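Local coordinates for protein metallo-carboxypeptidase (Pseudomonas aeruginosa, PDB 4A39) that probably acts as a zinc-dependent carboxypeptidase of the cytosolic M14 type, removing residues from the C-terminal ends of polypeptide chains, at residues T339-L343 with V384-R388; Q50-V56 with E117-F123. One frame throughout, in Å; residues are numbered along the deposited sequence.

Interaction 1. Residues T339-L343 with V384-R388; sequences TYDCL and VDELR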
loop_
_atom_site.group_PDB
_atom_site.type_symbol
_atom_site.label_atom_id
_atom_site.label_comp_id
_atom_site.label_asym_id
_atom_site.label_seq_id
_atom_site.Cartn_x
_atom_site.Cartn_y
_atom_site.Cartn_z
ATOM N N THR A 339 6.359 -20.602 7.052
ATOM C CA THR A 339 5.309 -21.589 7.274
ATOM C C THR A 339 5.030 -22.416 6.030
ATOM O O THR A 339 4.744 -23.613 6.123
ATOM C CB THR A 339 4.003 -20.907 7.735
ATOM O OG1 THR A 339 4.242 -20.209 8.963
ATOM C CG2 THR A 339 2.905 -21.942 7.959
ATOM N N TYR A 340 5.143 -21.786 4.864
ATOM C CA TYR A 340 4.869 -22.470 3.606
ATOM C C TYR A 340 6.086 -22.728 2.722
ATOM O O TYR A 340 5.953 -23.304 1.637
ATOM C CB TYR A 340 3.793 -21.689 2.843
ATOM C CG TYR A 340 2.483 -21.674 3.596
ATOM C CD1 TYR A 340 1.630 -22.776 3.564
ATOM C CD2 TYR A 340 2.141 -20.601 4.418
ATOM C CE1 TYR A 340 0.474 -22.816 4.338
ATOM C CE2 TYR A 340 0.984 -20.629 5.199
ATOM C CZ TYR A 340 0.159 -21.740 5.154
ATOM O OH TYR A 340 -0.973 -21.788 5.935
ATOM N N ASP A 341 7.264 -22.329 3.201
ATOM C CA ASP A 341 8.517 -22.521 2.467
ATOM C C ASP A 341 8.384 -21.990 1.040
ATOM O O ASP A 341 8.722 -22.674 0.072
ATOM C CB ASP A 341 8.877 -24.010 2.436
ATOM C CG ASP A 341 10.252 -24.272 1.843
ATOM O OD1 ASP A 341 11.124 -23.379 1.928
ATOM O OD2 ASP A 341 10.459 -25.382 1.301
ATOM N N CYS A 342 7.905 -20.755 0.914
ATOM C CA CYS A 342 7.708 -20.160 -0.402
ATOM C C CYS A 342 8.430 -18.838 -0.545
ATOM O O CYS A 342 8.820 -18.216 0.443
ATOM C CB CYS A 342 6.215 -19.912 -0.647
ATOM S SG CYS A 342 5.478 -18.684 0.482
ATOM N N LEU A 343 8.604 -18.414 -1.791
ATOM C CA LEU A 343 9.228 -17.131 -2.073
ATOM C C LEU A 343 8.271 -16.107 -1.471
ATOM O O LEU A 343 7.058 -16.173 -1.702
ATOM C CB LEU A 343 9.347 -16.923 -3.585
ATOM C CG LEU A 343 9.852 -15.555 -4.055
ATOM C CD1 LEU A 343 11.239 -15.293 -3.482
ATOM C CD2 LEU A 343 9.892 -15.520 -5.575
ATOM N N VAL A 384 7.452 -18.565 -12.938
ATOM C CA VAL A 384 6.496 -19.616 -12.598
ATOM C C VAL A 384 7.045 -21.043 -12.504
ATOM O O VAL A 384 6.719 -21.765 -11.559
ATOM C CB VAL A 384 5.278 -19.597 -13.561
ATOM C CG1 VAL A 384 5.648 -20.197 -14.903
ATOM C CG2 VAL A 384 4.112 -20.339 -12.926
ATOM N N ASP A 385 7.877 -21.452 -13.457
ATOM C CA ASP A 385 8.430 -22.808 -13.439
ATOM C C ASP A 385 9.498 -23.036 -12.369
ATOM O O ASP A 385 9.916 -24.175 -12.138
ATOM C CB ASP A 385 9.024 -23.164 -14.805
ATOM C CG ASP A 385 7.993 -23.139 -15.914
ATOM O OD1 ASP A 385 6.901 -23.707 -15.719
ATOM O OD2 ASP A 385 8.279 -22.562 -16.988
ATOM N N GLU A 386 9.934 -21.962 -11.718
ATOM C CA GLU A 386 10.975 -22.056 -10.693
ATOM C C GLU A 386 10.454 -21.949 -9.261
ATOM O O GLU A 386 11.187 -22.225 -8.313
ATOM C CB GLU A 386 12.018 -20.955 -10.915
ATOM C CG GLU A 386 12.694 -20.990 -12.273
ATOM C CD GLU A 386 13.544 -19.761 -12.530
ATOM O OE1 GLU A 386 14.416 -19.446 -11.693
ATOM O OE2 GLU A 386 13.342 -19.110 -13.577
ATOM N N LEU A 387 9.198 -21.545 -9.099
ATOM C CA LEU A 387 8.627 -21.385 -7.762
ATOM C C LEU A 387 8.569 -22.668 -6.939
ATOM O O LEU A 387 8.661 -22.623 -5.709
ATOM C CB LEU A 387 7.238 -20.750 -7.863
ATOM C CG LEU A 387 7.277 -19.322 -8.419
ATOM C CD1 LEU A 387 5.861 -18.812 -8.620
ATOM C CD2 LEU A 387 8.049 -18.417 -7.468
ATOM N N ARG A 388 8.408 -23.800 -7.620
ATOM C CA ARG A 388 8.370 -25.113 -6.974
ATOM C C ARG A 388 9.146 -26.117 -7.821
ATOM O O ARG A 388 9.363 -25.894 -9.016
ATOM C CB ARG A 388 6.930 -25.612 -6.805
ATOM C CG ARG A 388 6.146 -24.941 -5.689
ATOM C CD ARG A 388 6.749 -25.194 -4.308
ATOM N NE ARG A 388 5.966 -24.507 -3.283
ATOM C CZ ARG A 388 6.337 -24.336 -2.019
ATOM N NH1 ARG A 388 7.501 -24.806 -1.585
ATOM N NH2 ARG A 388 5.545 -23.666 -1.190
HETATM O O HOH W 1 8.010 -20.576 -3.729
#

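Interaction 2. Residues Q50-V56 with E117-F123; sequences QWFHFKV and EVRFAYF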
loop_
_atom_site.group_PDB
_atom_site.type_symbol
_atom_site.label_atom_id
_atom_site.label_comp_id
_atom_site.label_asym_id
_atom_site.label_seq_id
_atom_site.Cartn_x
_atom_site.Cartn_y
_atom_site.Cartn_z
ATOM N N GLN A 50 0.668 9.952 10.700
ATOM C CA GLN A 50 1.530 10.476 9.645
ATOM C C GLN A 50 0.626 10.818 8.465
ATOM O O GLN A 50 0.756 11.881 7.865
ATOM C CB GLN A 50 2.582 9.451 9.212
ATOM C CG GLN A 50 3.624 10.033 8.254
ATOM C CD GLN A 50 4.991 10.229 8.895
ATOM O OE1 GLN A 50 5.142 10.156 10.116
ATOM N NE2 GLN A 50 5.998 10.484 8.064
ATOM N N TRP A 51 -0.290 9.906 8.143
ATOM C CA TRP A 51 -1.237 10.112 7.052
ATOM C C TRP A 51 -2.185 11.268 7.358
ATOM O O TRP A 51 -2.663 11.409 8.481
ATOM C CB TRP A 51 -2.051 8.826 6.803
ATOM C CG TRP A 51 -3.275 9.033 5.943
ATOM C CD1 TRP A 51 -4.535 9.357 6.370
ATOM C CD2 TRP A 51 -3.336 8.997 4.510
ATOM N NE1 TRP A 51 -5.371 9.528 5.293
ATOM C CE2 TRP A 51 -4.661 9.316 4.138
ATOM C CE3 TRP A 51 -2.396 8.733 3.503
ATOM C CZ2 TRP A 51 -5.072 9.377 2.800
ATOM C CZ3 TRP A 51 -2.804 8.795 2.169
ATOM C CH2 TRP A 51 -4.132 9.114 1.833
ATOM N N PHE A 52 -2.424 12.109 6.357
ATOM C CA PHE A 52 -3.342 13.235 6.493
ATOM C C PHE A 52 -4.109 13.340 5.183
ATOM O O PHE A 52 -3.633 12.891 4.142
ATOM C CB PHE A 52 -2.582 14.542 6.790
ATOM C CG PHE A 52 -1.622 14.963 5.708
ATOM C CD1 PHE A 52 -2.052 15.726 4.627
ATOM C CD2 PHE A 52 -0.278 14.612 5.787
ATOM C CE1 PHE A 52 -1.154 16.136 3.638
ATOM C CE2 PHE A 52 0.629 15.012 4.809
ATOM C CZ PHE A 52 0.189 15.779 3.729
ATOM N N HIS A 53 -5.305 13.912 5.248
ATOM C CA HIS A 53 -6.156 14.070 4.074
ATOM C C HIS A 53 -7.273 15.035 4.453
ATOM O O HIS A 53 -8.079 14.745 5.333
ATOM C CB HIS A 53 -6.737 12.704 3.673
ATOM C CG HIS A 53 -7.587 12.733 2.441
ATOM N ND1 HIS A 53 -8.316 11.641 2.021
ATOM C CD2 HIS A 53 -7.826 13.714 1.536
ATOM C CE1 HIS A 53 -8.969 11.947 0.914
ATOM N NE2 HIS A 53 -8.689 13.198 0.598
ATOM N N PHE A 54 -7.315 16.188 3.797
ATOM C CA PHE A 54 -8.344 17.175 4.092
ATOM C C PHE A 54 -8.737 17.997 2.878
ATOM O O PHE A 54 -8.023 18.032 1.873
ATOM C CB PHE A 54 -7.897 18.123 5.219
ATOM C CG PHE A 54 -6.635 18.889 4.919
ATOM C CD1 PHE A 54 -5.388 18.343 5.206
ATOM C CD2 PHE A 54 -6.696 20.166 4.355
ATOM C CE1 PHE A 54 -4.217 19.056 4.941
ATOM C CE2 PHE A 54 -5.530 20.886 4.086
ATOM C CZ PHE A 54 -4.288 20.329 4.381
ATOM N N LYS A 55 -9.886 18.655 2.979
ATOM C CA LYS A 55 -10.390 19.493 1.900
ATOM C C LYS A 55 -10.480 20.943 2.358
ATOM O O LYS A 55 -10.826 21.225 3.507
ATOM C CB LYS A 55 -11.781 19.023 1.454
ATOM C CG LYS A 55 -11.817 17.644 0.817
ATOM C CD LYS A 55 -13.202 17.347 0.255
ATOM C CE LYS A 55 -13.298 15.928 -0.273
ATOM N NZ LYS A 55 -14.653 15.634 -0.825
ATOM N N VAL A 56 -10.147 21.861 1.455
ATOM C CA VAL A 56 -10.222 23.290 1.750
ATOM C C VAL A 56 -11.259 23.877 0.796
ATOM O O VAL A 56 -11.245 23.585 -0.397
ATOM C CB VAL A 56 -8.868 24.001 1.515
ATOM C CG1 VAL A 56 -8.943 25.443 2.005
ATOM C CG2 VAL A 56 -7.753 23.260 2.239
ATOM N N GLU A 117 -11.551 25.507 -4.356
ATOM C CA GLU A 117 -11.443 24.360 -3.468
ATOM C C GLU A 117 -10.349 23.396 -3.906
ATOM O O GLU A 117 -10.113 23.198 -5.102
ATOM C CB GLU A 117 -12.786 23.641 -3.339
ATOM C CG GLU A 117 -13.250 22.847 -4.541
ATOM C CD GLU A 117 -14.487 22.018 -4.218
ATOM O OE1 GLU A 117 -15.478 22.598 -3.719
ATOM O OE2 GLU A 117 -14.467 20.792 -4.455
ATOM N N VAL A 118 -9.675 22.802 -2.927
ATOM C CA VAL A 118 -8.605 21.861 -3.209
ATOM C C VAL A 118 -8.472 20.863 -2.063
ATOM O O VAL A 118 -8.862 21.149 -0.929
ATOM C CB VAL A 118 -7.259 22.612 -3.388
ATOM C CG1 VAL A 118 -6.764 23.133 -2.044
ATOM C CG2 VAL A 118 -6.242 21.703 -4.036
ATOM N N ARG A 119 -7.943 19.682 -2.364
ATOM C CA ARG A 119 -7.733 18.655 -1.354
ATOM C C ARG A 119 -6.236 18.375 -1.234
ATOM O O ARG A 119 -5.506 18.485 -2.217
ATOM C CB ARG A 119 -8.443 17.345 -1.734
ATOM C CG ARG A 119 -9.951 17.435 -1.928
ATOM C CD ARG A 119 -10.348 17.445 -3.406
ATOM N NE ARG A 119 -11.798 17.534 -3.551
ATOM C CZ ARG A 119 -12.634 16.522 -3.357
ATOM N NH1 ARG A 119 -12.168 15.324 -3.022
ATOM N NH2 ARG A 119 -13.941 16.718 -3.465
ATOM N N PHE A 120 -5.784 18.043 -0.026
ATOM C CA PHE A 120 -4.387 17.689 0.213
ATOM C C PHE A 120 -4.370 16.329 0.894
ATOM O O PHE A 120 -5.263 16.015 1.690
ATOM C CB PHE A 120 -3.680 18.699 1.130
ATOM C CG PHE A 120 -3.465 20.046 0.510
ATOM C CD1 PHE A 120 -2.313 20.304 -0.222
ATOM C CD2 PHE A 120 -4.398 21.063 0.676
ATOM C CE1 PHE A 120 -2.088 21.554 -0.778
ATOM C CE2 PHE A 120 -4.182 22.320 0.125
ATOM C CZ PHE A 120 -3.023 22.565 -0.603
ATOM N N ALA A 121 -3.368 15.519 0.571
ATOM C CA ALA A 121 -3.241 14.201 1.182
ATOM C C ALA A 121 -1.783 13.768 1.211
ATOM O O ALA A 121 -0.949 14.324 0.496
ATOM C CB ALA A 121 -4.080 13.174 0.425
ATOM N N TYR A 122 -1.481 12.773 2.038
ATOM C CA TYR A 122 -0.114 12.277 2.168
ATOM C C TYR A 122 0.260 11.465 0.926
ATOM O O TYR A 122 1.437 11.366 0.562
ATOM C CB TYR A 122 0.007 11.444 3.449
ATOM C CG TYR A 122 1.418 11.047 3.837
ATOM C CD1 TYR A 122 2.501 11.907 3.615
ATOM C CD2 TYR A 122 1.665 9.825 4.461
ATOM C CE1 TYR A 122 3.795 11.555 4.003
ATOM C CE2 TYR A 122 2.951 9.464 4.853
ATOM C CZ TYR A 122 4.011 10.330 4.621
ATOM O OH TYR A 122 5.287 9.969 5.005
ATOM N N PHE A 123 -0.751 10.882 0.291
ATOM C CA PHE A 123 -0.583 10.125 -0.951
ATOM C C PHE A 123 -1.948 10.089 -1.633
ATOM O O PHE A 123 -2.971 10.267 -0.974
ATOM C CB PHE A 123 -0.111 8.686 -0.694
ATOM C CG PHE A 123 0.409 7.996 -1.931
ATOM C CD1 PHE A 123 1.715 8.212 -2.363
ATOM C CD2 PHE A 123 -0.418 7.169 -2.687
ATOM C CE1 PHE A 123 2.185 7.614 -3.531
ATOM C CE2 PHE A 123 0.045 6.566 -3.859
ATOM C CZ PHE A 123 1.348 6.791 -4.279
#

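Interaction 1. Residues T339-L343 with V384-R388
R388 NH2 is gripped twice: it donates to Y340 O at 2.9 Å and also to the carbonyl of V266. The first bond is nearly straight, at 168° about the hydrogen, and Y340 O lies in the guanidinium plane, 4° out of it. NH1 makes a weak bond to D341 O at 3.0 Å, that oxygen sitting obliquely to the group, while NE forms a salt bridge with D267. The salt bridge and the two bonds of NH2 probably limit rotation of the group. The arginine reaches over because its chain bends at chi2 (-63°) and runs extended beyond. The D341 carboxylate stays at 4.2 Å, OD2 to R388 NH1, beyond a salt bridge but probably favourable electrostatically.

Y340 O and D341 O lie where the chain leaves helix 332-340, D341 with positive phi being the first residue to depart from helical geometry. This turn feeds strand 343-350 of the central mixed sheet of the zinc carboxypeptidase domain, and R388 is the last residue of the chain, beyond helix 366-383. A cation facing carbonyls at this helix end probably eases the helix dipole.

Closer to the sheet a water bridges the backbones, accepting from L343 N at 3.0 Å and donating to L387 O at 2.9 Å. The side chains of L343 and L387 cross obliquely, meeting through their CD2 methyls at 3.9 Å. R295, from helix 294-308, bonds to L387 O and D341 O, bringing two like charges close where R388 also reaches D341 O, whereas L387 packs on L173 of strand 171-177.

Interaction 2. Residues Q50-V56 with E117-F123
Two neighbouring antiparallel strands of the N-terminal β-domain, 53-56 and 118-121, run at 163° with their axes 4.7 Å apart. F54 with F120 and V56 with V118 are the hydrogen-bonded pairs, V56 N to V118 O being shortest at 2.8 Å. The pairing extends past the strands through Y122 N to F52 O (3.0 Å).

F120 CB sits over a face of the F54 ring, 4.0 Å from its centroid, a CH-pi contact, while the two rings themselves barely overlap. F52 CG lies between its backbone N and carbonyl carbon (chi1 62°), which turns that ring over A121-Y122 to receive Y122 CB. On the alternate face K55 runs beside R119, its CD 3.7 Å above the guanidinium centre; their charged ends come too close for two donors, so their placement is doubtful. K55 also makes a cation-pi contact with F20. Q50 NE2 donates to Y122 OH at 3.2 Å (162°), and Q50 OE1 is held by S75 and Y77.

Strand 15-17 flanks the pair beyond 53-57, and 87-89 beyond 118-121. F54, V56, V118 and F120 pack inward on strands 65-69 and 106-111. W51 stacks on H184, directly before helix 185-196, and Y122 on F351, just after strand 343-350.

Interaction 2 comes first along the chain and is complete before interaction 1 begins. Their centres are 40 Å apart, with nearest atoms about 24 Å apart, on opposite sides of the chain's centre. They share no sheet: interaction 2 joins two adjacent strands of the N-terminal sheet, whereas interaction 1 ties the C-terminal residues to the turn that leads into strand 343-350, in the mixed sheet of the zinc carboxypeptidase domain. The zinc site relates them. The side chain of Y122 in interaction 2 lies about 11 Å from the metal. The backbone of L343 in interaction 1 pairs with F269, and further along these two strands stand T346, E348 and the zinc ligand H273. Interaction 2 thus adjoins the domain interface near the active site; interaction 1 is peripheral.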